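Local coordinates for multisubunit Na+/H+ antiporter, A subunit (Anoxybacillus flavithermus, PDB 6Z16), which forms part of a multisubunit cation/proton antiporter complex of the cell membrane, probably helping to exchange sodium ions for protons across it, at residues Y163-I177 and A190-M204. Numbering follows the deposited sequence.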
ATOM      1  N   TYR A 163     -45.563 -82.108  -7.174  1.00 32.58           N
ATOM      2  CA  TYR A 163     -46.196 -80.962  -7.812  1.00 29.57           C
ATOM      3  C   TYR A 163     -45.385 -80.454  -9.004  1.00 32.20           C
ATOM      4  O   TYR A 163     -45.960 -80.024 -10.011  1.00 36.94           O
ATOM      5  CB  TYR A 163     -46.416 -79.856  -6.786  1.00 47.02           C
ATOM      6  CG  TYR A 163     -46.906 -78.591  -7.424  1.00 72.71           C
ATOM      7  CD1 TYR A 163     -48.167 -78.523  -7.983  1.00 85.12           C
ATOM      8  CD2 TYR A 163     -46.100 -77.467  -7.482  1.00 75.40           C
ATOM      9  CE1 TYR A 163     -48.607 -77.378  -8.584  1.00 98.38           C
ATOM     10  CE2 TYR A 163     -46.541 -76.315  -8.074  1.00 84.44           C
ATOM     11  CZ  TYR A 163     -47.793 -76.273  -8.622  1.00114.75           C
ATOM     12  OH  TYR A 163     -48.232 -75.119  -9.218  1.00115.49           O
ATOM     13  N   MET A 164     -44.056 -80.517  -8.914  1.00 26.23           N
ATOM     14  CA  MET A 164     -43.189 -80.124 -10.025  1.00 23.94           C
ATOM     15  C   MET A 164     -43.414 -81.005 -11.248  1.00 27.58           C
ATOM     16  O   MET A 164     -43.591 -80.512 -12.371  1.00 25.67           O
ATOM     17  CB  MET A 164     -41.732 -80.214  -9.577  1.00 36.34           C
ATOM     18  CG  MET A 164     -40.721 -79.801 -10.623  1.00 60.14           C
ATOM     19  SD  MET A 164     -39.045 -80.072 -10.033  1.00 79.89           S
ATOM     20  CE  MET A 164     -38.935 -78.819  -8.765  1.00 93.74           C
ATOM     21  N   PHE A 165     -43.418 -82.319 -11.035  1.00 34.30           N
ATOM     22  CA  PHE A 165     -43.648 -83.275 -12.112  1.00 29.69           C
ATOM     23  C   PHE A 165     -45.067 -83.167 -12.668  1.00 24.14           C
ATOM     24  O   PHE A 165     -45.282 -83.322 -13.878  1.00 22.71           O
ATOM     25  CB  PHE A 165     -43.338 -84.665 -11.569  1.00 47.41           C
ATOM     26  CG  PHE A 165     -41.873 -84.917 -11.383  1.00113.21           C
ATOM     27  CD1 PHE A 165     -40.958 -84.435 -12.297  1.00 77.52           C
ATOM     28  CD2 PHE A 165     -41.401 -85.527 -10.237  1.00 79.91           C
ATOM     29  CE1 PHE A 165     -39.612 -84.648 -12.120  1.00 71.16           C
ATOM     30  CE2 PHE A 165     -40.058 -85.735 -10.054  1.00 64.06           C
ATOM     31  CZ  PHE A 165     -39.164 -85.291 -10.993  1.00 63.82           C
ATOM     32  N   TRP A 166     -46.032 -82.865 -11.793  1.00 24.95           N
ATOM     33  CA  TRP A 166     -47.408 -82.558 -12.182  1.00 31.59           C
ATOM     34  C   TRP A 166     -47.471 -81.391 -13.162  1.00 36.27           C
ATOM     35  O   TRP A 166     -48.147 -81.454 -14.201  1.00 41.27           O
ATOM     36  CB  TRP A 166     -48.183 -82.215 -10.912  1.00 36.61           C
ATOM     37  CG  TRP A 166     -49.618 -82.023 -11.068  1.00 59.56           C
ATOM     38  CD1 TRP A 166     -50.259 -80.869 -11.396  1.00 69.21           C
ATOM     39  CD2 TRP A 166     -50.632 -82.976 -10.784  1.00 65.83           C
ATOM     40  NE1 TRP A 166     -51.611 -81.065 -11.406  1.00 64.82           N
ATOM     41  CE2 TRP A 166     -51.866 -82.353 -11.024  1.00 64.39           C
ATOM     42  CE3 TRP A 166     -50.618 -84.310 -10.380  1.00 58.54           C
ATOM     43  CZ2 TRP A 166     -53.065 -83.008 -10.861  1.00 66.21           C
ATOM     44  CZ3 TRP A 166     -51.812 -84.961 -10.234  1.00 48.05           C
ATOM     45  CH2 TRP A 166     -53.020 -84.315 -10.474  1.00 55.80           C
ATOM     46  N   GLU A 167     -46.771 -80.308 -12.832  1.00 33.36           N
ATOM     47  CA  GLU A 167     -46.766 -79.122 -13.677  1.00 34.56           C
ATOM     48  C   GLU A 167     -46.067 -79.376 -15.004  1.00 37.16           C
ATOM     49  O   GLU A 167     -46.485 -78.845 -16.043  1.00 35.90           O
ATOM     50  CB  GLU A 167     -46.101 -77.980 -12.925  1.00 50.32           C
ATOM     51  CG  GLU A 167     -46.937 -77.497 -11.790  1.00 73.38           C
ATOM     52  CD  GLU A 167     -48.152 -76.775 -12.281  1.00 97.89           C
ATOM     53  OE1 GLU A 167     -48.012 -76.094 -13.308  1.00101.59           O
ATOM     54  OE2 GLU A 167     -49.233 -76.892 -11.671  1.00104.96           O
ATOM     55  N   LEU A 168     -44.997 -80.178 -14.985  1.00 34.07           N
ATOM     56  CA  LEU A 168     -44.320 -80.524 -16.233  1.00 38.18           C
ATOM     57  C   LEU A 168     -45.216 -81.360 -17.136  1.00 43.81           C
ATOM     58  O   LEU A 168     -45.193 -81.193 -18.363  1.00 35.22           O
ATOM     59  CB  LEU A 168     -43.015 -81.255 -15.937  1.00 50.90           C
ATOM     60  CG  LEU A 168     -41.930 -80.405 -15.289  1.00 63.38           C
ATOM     61  CD1 LEU A 168     -40.739 -81.264 -14.956  1.00 58.77           C
ATOM     62  CD2 LEU A 168     -41.536 -79.271 -16.211  1.00 74.03           C
ATOM     63  N   THR A 169     -46.014 -82.251 -16.536  1.00 44.72           N
ATOM     64  CA  THR A 169     -47.038 -82.993 -17.269  1.00 36.59           C
ATOM     65  C   THR A 169     -48.027 -82.058 -17.952  1.00 34.27           C
ATOM     66  O   THR A 169     -48.331 -82.217 -19.143  1.00 29.82           O
ATOM     67  CB  THR A 169     -47.766 -83.933 -16.310  1.00 40.10           C
ATOM     68  OG1 THR A 169     -46.893 -84.996 -15.924  1.00 48.97           O
ATOM     69  CG2 THR A 169     -49.029 -84.477 -16.916  1.00 56.18           C
ATOM     70  N   SER A 170     -48.512 -81.058 -17.211  1.00 39.70           N
ATOM     71  CA  SER A 170     -49.487 -80.121 -17.767  1.00 31.23           C
ATOM     72  C   SER A 170     -48.905 -79.303 -18.918  1.00 28.34           C
ATOM     73  O   SER A 170     -49.564 -79.121 -19.950  1.00 27.48           O
ATOM     74  CB  SER A 170     -50.004 -79.198 -16.671  1.00 32.55           C
ATOM     75  OG  SER A 170     -50.939 -78.285 -17.202  1.00 42.79           O
ATOM     76  N   ILE A 171     -47.658 -78.845 -18.784  1.00 34.15           N
ATOM     77  CA  ILE A 171     -47.058 -78.009 -19.828  1.00 36.85           C
ATOM     78  C   ILE A 171     -46.735 -78.833 -21.074  1.00 29.26           C
ATOM     79  O   ILE A 171     -46.978 -78.390 -22.207  1.00 19.62           O
ATOM     80  CB  ILE A 171     -45.815 -77.284 -19.279  1.00 36.56           C
ATOM     81  CG1 ILE A 171     -46.208 -76.361 -18.134  1.00 41.31           C
ATOM     82  CG2 ILE A 171     -45.145 -76.455 -20.353  1.00 23.17           C
ATOM     83  CD1 ILE A 171     -45.038 -75.866 -17.344  1.00 48.73           C
ATOM     84  N   SER A 172     -46.206 -80.049 -20.890  1.00 38.94           N
ATOM     85  CA  SER A 172     -45.893 -80.905 -22.031  1.00 40.53           C
ATOM     86  C   SER A 172     -47.153 -81.347 -22.768  1.00 40.37           C
ATOM     87  O   SER A 172     -47.156 -81.443 -24.002  1.00 37.96           O
ATOM     88  CB  SER A 172     -45.087 -82.109 -21.560  1.00 29.29           C
ATOM     89  OG  SER A 172     -45.827 -82.861 -20.622  1.00 21.26           O
ATOM     90  N   SER A 173     -48.245 -81.577 -22.036  1.00 43.10           N
ATOM     91  CA  SER A 173     -49.508 -81.904 -22.683  1.00 44.35           C
ATOM     92  C   SER A 173     -50.085 -80.709 -23.426  1.00 43.48           C
ATOM     93  O   SER A 173     -50.661 -80.874 -24.508  1.00 42.17           O
ATOM     94  CB  SER A 173     -50.493 -82.414 -21.646  1.00 47.73           C
ATOM     95  OG  SER A 173     -50.782 -81.416 -20.685  1.00 52.83           O
ATOM     96  N   PHE A 174     -49.954 -79.507 -22.850  1.00 47.55           N
ATOM     97  CA  PHE A 174     -50.305 -78.271 -23.550  1.00 39.05           C
ATOM     98  C   PHE A 174     -49.546 -78.125 -24.861  1.00 39.12           C
ATOM     99  O   PHE A 174     -50.103 -77.664 -25.862  1.00 38.20           O
ATOM    100  CB  PHE A 174     -50.031 -77.076 -22.639  1.00 41.42           C
ATOM    101  CG  PHE A 174     -50.050 -75.754 -23.346  1.00 49.24           C
ATOM    102  CD1 PHE A 174     -51.239 -75.197 -23.775  1.00 62.15           C
ATOM    103  CD2 PHE A 174     -48.871 -75.065 -23.573  1.00 49.25           C
ATOM    104  CE1 PHE A 174     -51.253 -73.978 -24.430  1.00 56.02           C
ATOM    105  CE2 PHE A 174     -48.875 -73.853 -24.229  1.00 57.20           C
ATOM    106  CZ  PHE A 174     -50.068 -73.306 -24.655  1.00 55.30           C
ATOM    107  N   LEU A 175     -48.271 -78.512 -24.870  1.00 39.36           N
ATOM    108  CA  LEU A 175     -47.493 -78.456 -26.104  1.00 34.84           C
ATOM    109  C   LEU A 175     -47.948 -79.510 -27.107  1.00 34.75           C
ATOM    110  O   LEU A 175     -47.994 -79.246 -28.313  1.00 29.94           O
ATOM    111  CB  LEU A 175     -46.012 -78.628 -25.788  1.00 33.46           C
ATOM    112  CG  LEU A 175     -45.365 -77.462 -25.058  1.00 23.71           C
ATOM    113  CD1 LEU A 175     -43.992 -77.849 -24.577  1.00 25.84           C
ATOM    114  CD2 LEU A 175     -45.288 -76.288 -26.002  1.00 18.81           C
ATOM    115  N   LEU A 176     -48.290 -80.709 -26.626  1.00 38.00           N
ATOM    116  CA  LEU A 176     -48.656 -81.800 -27.526  1.00 35.51           C
ATOM    117  C   LEU A 176     -50.028 -81.615 -28.161  1.00 53.77           C
ATOM    118  O   LEU A 176     -50.240 -82.069 -29.289  1.00 25.33           O
ATOM    119  CB  LEU A 176     -48.601 -83.130 -26.784  1.00 23.18           C
ATOM    120  CG  LEU A 176     -47.217 -83.725 -26.598  1.00 23.73           C
ATOM    121  CD1 LEU A 176     -47.263 -84.856 -25.619  1.00 19.77           C
ATOM    122  CD2 LEU A 176     -46.756 -84.224 -27.943  1.00 25.14           C
ATOM    123  N   ILE A 177     -50.969 -80.974 -27.461  1.00 28.49           N
ATOM    124  CA  ILE A 177     -52.304 -80.771 -28.027  1.00 24.44           C
ATOM    125  C   ILE A 177     -52.270 -79.779 -29.188  1.00 40.07           C
ATOM    126  O   ILE A 177     -52.967 -79.963 -30.193  1.00 29.65           O
ATOM    127  CB  ILE A 177     -53.279 -80.343 -26.912  1.00 18.09           C
ATOM    128  CG1 ILE A 177     -53.475 -81.491 -25.933  1.00 22.57           C
ATOM    129  CG2 ILE A 177     -54.634 -79.968 -27.457  1.00 11.06           C
ATOM    130  CD1 ILE A 177     -54.150 -81.094 -24.663  1.00 17.89           C
ATOM    131  N   ALA A 190     -55.914 -76.226 -26.770  1.00 44.42           N
ATOM    132  CA  ALA A 190     -54.738 -76.131 -25.912  1.00 52.10           C
ATOM    133  C   ALA A 190     -54.918 -75.073 -24.837  1.00 53.89           C
ATOM    134  O   ALA A 190     -54.544 -75.296 -23.680  1.00 50.03           O
ATOM    135  CB  ALA A 190     -53.506 -75.819 -26.749  1.00 55.68           C
ATOM    136  N   GLN A 191     -55.527 -73.938 -25.195  1.00 51.84           N
ATOM    137  CA  GLN A 191     -55.763 -72.864 -24.235  1.00 54.67           C
ATOM    138  C   GLN A 191     -56.730 -73.295 -23.143  1.00 46.69           C
ATOM    139  O   GLN A 191     -56.473 -73.070 -21.951  1.00 39.09           O
ATOM    140  CB  GLN A 191     -56.298 -71.643 -24.974  1.00 70.89           C
ATOM    141  CG  GLN A 191     -56.454 -70.410 -24.131  1.00 77.82           C
ATOM    142  CD  GLN A 191     -56.925 -69.233 -24.944  1.00 86.60           C
ATOM    143  OE1 GLN A 191     -57.189 -69.357 -26.138  1.00 87.39           O
ATOM    144  NE2 GLN A 191     -57.027 -68.076 -24.305  1.00 90.88           N
ATOM    145  N   LYS A 192     -57.826 -73.957 -23.531  1.00 48.67           N
ATOM    146  CA  LYS A 192     -58.826 -74.378 -22.556  1.00 43.91           C
ATOM    147  C   LYS A 192     -58.295 -75.477 -21.641  1.00 38.75           C
ATOM    148  O   LYS A 192     -58.491 -75.417 -20.417  1.00 39.15           O
ATOM    149  CB  LYS A 192     -60.091 -74.819 -23.288  1.00 43.77           C
ATOM    150  CG  LYS A 192     -61.218 -75.259 -22.385  1.00 56.41           C
ATOM    151  CD  LYS A 192     -62.526 -75.298 -23.145  1.00 57.63           C
ATOM    152  CE  LYS A 192     -62.576 -76.435 -24.126  1.00 61.32           C
ATOM    153  NZ  LYS A 192     -63.903 -76.498 -24.789  1.00 66.00           N
ATOM    154  N   SER A 193     -57.590 -76.462 -22.209  1.00 43.93           N
ATOM    155  CA  SER A 193     -57.016 -77.534 -21.404  1.00 49.49           C
ATOM    156  C   SER A 193     -55.949 -77.008 -20.455  1.00 46.46           C
ATOM    157  O   SER A 193     -55.868 -77.447 -19.296  1.00 47.14           O
ATOM    158  CB  SER A 193     -56.440 -78.610 -22.319  1.00 57.60           C
ATOM    159  OG  SER A 193     -55.369 -78.092 -23.085  1.00 52.73           O
ATOM    160  N   MET A 194     -55.159 -76.034 -20.926  1.00 52.42           N
ATOM    161  CA  MET A 194     -54.155 -75.381 -20.097  1.00 53.72           C
ATOM    162  C   MET A 194     -54.788 -74.682 -18.905  1.00 45.90           C
ATOM    163  O   MET A 194     -54.360 -74.886 -17.767  1.00 37.85           O
ATOM    164  CB  MET A 194     -53.373 -74.381 -20.943  1.00 65.93           C
ATOM    165  CG  MET A 194     -52.322 -73.609 -20.180  1.00 90.75           C
ATOM    166  SD  MET A 194     -51.533 -72.362 -21.208  1.00101.08           S
ATOM    167  CE  MET A 194     -52.864 -71.173 -21.379  1.00 89.86           C
ATOM    168  N   LEU A 195     -55.834 -73.881 -19.149  1.00 35.82           N
ATOM    169  CA  LEU A 195     -56.446 -73.107 -18.071  1.00 38.41           C
ATOM    170  C   LEU A 195     -57.101 -73.999 -17.022  1.00 35.96           C
ATOM    171  O   LEU A 195     -56.897 -73.788 -15.816  1.00 31.55           O
ATOM    172  CB  LEU A 195     -57.446 -72.112 -18.651  1.00 56.51           C
ATOM    173  CG  LEU A 195     -56.726 -70.985 -19.396  1.00 71.36           C
ATOM    174  CD1 LEU A 195     -57.681 -70.121 -20.184  1.00 66.59           C
ATOM    175  CD2 LEU A 195     -55.939 -70.151 -18.408  1.00 59.15           C
ATOM    176  N   ILE A 196     -57.830 -75.036 -17.458  1.00 39.42           N
ATOM    177  CA  ILE A 196     -58.491 -75.936 -16.510  1.00 27.27           C
ATOM    178  C   ILE A 196     -57.466 -76.703 -15.677  1.00 30.66           C
ATOM    179  O   ILE A 196     -57.540 -76.719 -14.438  1.00 32.24           O
ATOM    180  CB  ILE A 196     -59.442 -76.893 -17.247  1.00 31.50           C
ATOM    181  CG1 ILE A 196     -60.519 -76.116 -17.992  1.00 31.14           C
ATOM    182  CG2 ILE A 196     -60.102 -77.828 -16.267  1.00 40.74           C
ATOM    183  CD1 ILE A 196     -61.390 -75.307 -17.100  1.00 40.03           C
ATOM    184  N   THR A 197     -56.479 -77.326 -16.334  1.00 32.69           N
ATOM    185  CA  THR A 197     -55.547 -78.163 -15.585  1.00 44.91           C
ATOM    186  C   THR A 197     -54.581 -77.345 -14.735  1.00 56.88           C
ATOM    187  O   THR A 197     -54.166 -77.811 -13.669  1.00 52.98           O
ATOM    188  CB  THR A 197     -54.794 -79.082 -16.538  1.00 59.45           C
ATOM    189  OG1 THR A 197     -54.154 -78.301 -17.553  1.00 72.10           O
ATOM    190  CG2 THR A 197     -55.751 -80.070 -17.176  1.00 51.89           C
ATOM    191  N   MET A 198     -54.261 -76.109 -15.141  1.00 63.01           N
ATOM    192  CA  MET A 198     -53.451 -75.247 -14.287  1.00 60.41           C
ATOM    193  C   MET A 198     -54.222 -74.778 -13.063  1.00 53.74           C
ATOM    194  O   MET A 198     -53.643 -74.657 -11.977  1.00 51.09           O
ATOM    195  CB  MET A 198     -52.930 -74.049 -15.074  1.00 70.14           C
ATOM    196  CG  MET A 198     -51.769 -74.357 -15.992  1.00 72.91           C
ATOM    197  SD  MET A 198     -50.422 -75.038 -15.047  1.00 74.20           S
ATOM    198  CE  MET A 198     -50.050 -73.650 -13.982  1.00 92.90           C
ATOM    199  N   PHE A 199     -55.521 -74.500 -13.226  1.00 51.17           N
ATOM    200  CA  PHE A 199     -56.381 -74.156 -12.094  1.00 45.39           C
ATOM    201  C   PHE A 199     -56.411 -75.273 -11.059  1.00 46.55           C
ATOM    202  O   PHE A 199     -56.189 -75.040  -9.853  1.00 47.86           O
ATOM    203  CB  PHE A 199     -57.769 -73.824 -12.652  1.00 49.35           C
ATOM    204  CG  PHE A 199     -58.805 -73.508 -11.623  1.00 74.48           C
ATOM    205  CD1 PHE A 199     -58.657 -72.432 -10.769  1.00 82.71           C
ATOM    206  CD2 PHE A 199     -59.991 -74.218 -11.594  1.00 79.82           C
ATOM    207  CE1 PHE A 199     -59.630 -72.124  -9.843  1.00 88.10           C
ATOM    208  CE2 PHE A 199     -60.974 -73.908 -10.684  1.00 82.48           C
ATOM    209  CZ  PHE A 199     -60.790 -72.863  -9.801  1.00 87.18           C
ATOM    210  N   GLY A 200     -56.592 -76.506 -11.534  1.00 44.38           N
ATOM    211  CA  GLY A 200     -56.540 -77.648 -10.639  1.00 52.29           C
ATOM    212  C   GLY A 200     -55.176 -77.862 -10.007  1.00 53.52           C
ATOM    213  O   GLY A 200     -55.081 -78.209  -8.832  1.00 47.62           O
ATOM    214  N   GLY A 201     -54.105 -77.614 -10.763  1.00 51.17           N
ATOM    215  CA  GLY A 201     -52.770 -77.825 -10.225  1.00 46.71           C
ATOM    216  C   GLY A 201     -52.388 -76.817  -9.160  1.00 47.71           C
ATOM    217  O   GLY A 201     -51.729 -77.163  -8.177  1.00 50.11           O
ATOM    218  N   LEU A 202     -52.817 -75.564  -9.324  1.00 47.88           N
ATOM    219  CA  LEU A 202     -52.532 -74.548  -8.313  1.00 45.25           C
ATOM    220  C   LEU A 202     -53.306 -74.804  -7.025  1.00 39.89           C
ATOM    221  O   LEU A 202     -52.749 -74.681  -5.921  1.00 36.78           O
ATOM    222  CB  LEU A 202     -52.840 -73.164  -8.872  1.00 38.79           C
ATOM    223  CG  LEU A 202     -51.863 -72.736  -9.964  1.00 39.03           C
ATOM    224  CD1 LEU A 202     -52.330 -71.481 -10.649  1.00 40.87           C
ATOM    225  CD2 LEU A 202     -50.493 -72.531  -9.367  1.00 41.12           C
ATOM    226  N   LEU A 203     -54.580 -75.199  -7.135  1.00 48.82           N
ATOM    227  CA  LEU A 203     -55.293 -75.539  -5.904  1.00 55.09           C
ATOM    228  C   LEU A 203     -54.780 -76.842  -5.292  1.00 59.29           C
ATOM    229  O   LEU A 203     -54.802 -77.000  -4.064  1.00 63.14           O
ATOM    230  CB  LEU A 203     -56.794 -75.586  -6.170  1.00 77.34           C
ATOM    231  CG  LEU A 203     -57.317 -74.187  -6.518  1.00 83.31           C
ATOM    232  CD1 LEU A 203     -58.772 -74.200  -6.891  1.00 65.70           C
ATOM    233  CD2 LEU A 203     -57.076 -73.204  -5.381  1.00 88.21           C
ATOM    234  N   MET A 204     -54.248 -77.745  -6.122  1.00 52.53           N
ATOM    235  CA  MET A 204     -53.550 -78.929  -5.632  1.00 52.96           C
ATOM    236  C   MET A 204     -52.311 -78.560  -4.825  1.00 47.99           C
ATOM    237  O   MET A 204     -52.035 -79.173  -3.787  1.00 41.11           O
ATOM    238  CB  MET A 204     -53.161 -79.809  -6.818  1.00 63.58           C
ATOM    239  CG  MET A 204     -52.391 -81.047  -6.445  1.00 60.99           C
ATOM    240  SD  MET A 204     -53.370 -82.313  -5.650  1.00 69.38           S
ATOM    241  CE  MET A 204     -54.030 -83.096  -7.098  1.00 72.23           C
TER
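Ser-170 and Thr-197 meet midway along segments 163-177 and 190-204 of two nearly antiparallel helices; the segment axes come within 9.2 Å at an angle of 168°. Ser-170 OG donates a hydrogen bond to Thr-197 OG1 (3.2 Å). With chi1 at 55°, Thr-197 OG1 sits between its backbone N and carbonyl carbon, turned back to Ser-193 O, to which it gives its proton while still accepting from Ser-170. Small hydroxyl residues suit this place, since they fill little space and pair their polar atoms inside the membrane.

At the Tyr-163 end, Gly-201, lacking a side chain, leaves room for the flat indole and phenol rings, and long, bendable methionines fit round them: Trp-166 NE1 lies 3.6 Å from Gly-201 CA, and the tyrosine ring approaches the glycine carbonyl obliquely. Met-204 crosses the indole at about a right angle, CE against the six-membered ring and SD over it, 5.4 Å from its centroid, while Lys-248 makes a cation-pi contact with the same indole. Glu-167, bent at chi2 (-70°), lays OE1 against SD and CE of Met-198, crossing the thioether nearly perpendicularly, and its CG sits over the rim of one face of the Tyr-163 ring.

At the other end, Phe-174 and Met-194 run alongside each other in the same direction. The flexible thioether sets Met-194 SD over one face of the Phe-174 ring, 3.8 Å from the centroid, while the Ala-190 carbonyl lies at the ring edge. Trp-431 of a neighbouring subunit also meets this ring, and Ile-177 closes the end against Ala-190 and Ser-193. The pair is an antiparallel transmembrane helical hairpin with Met-aromatic contacts, within the antiporter-like membrane domain shared with complex I.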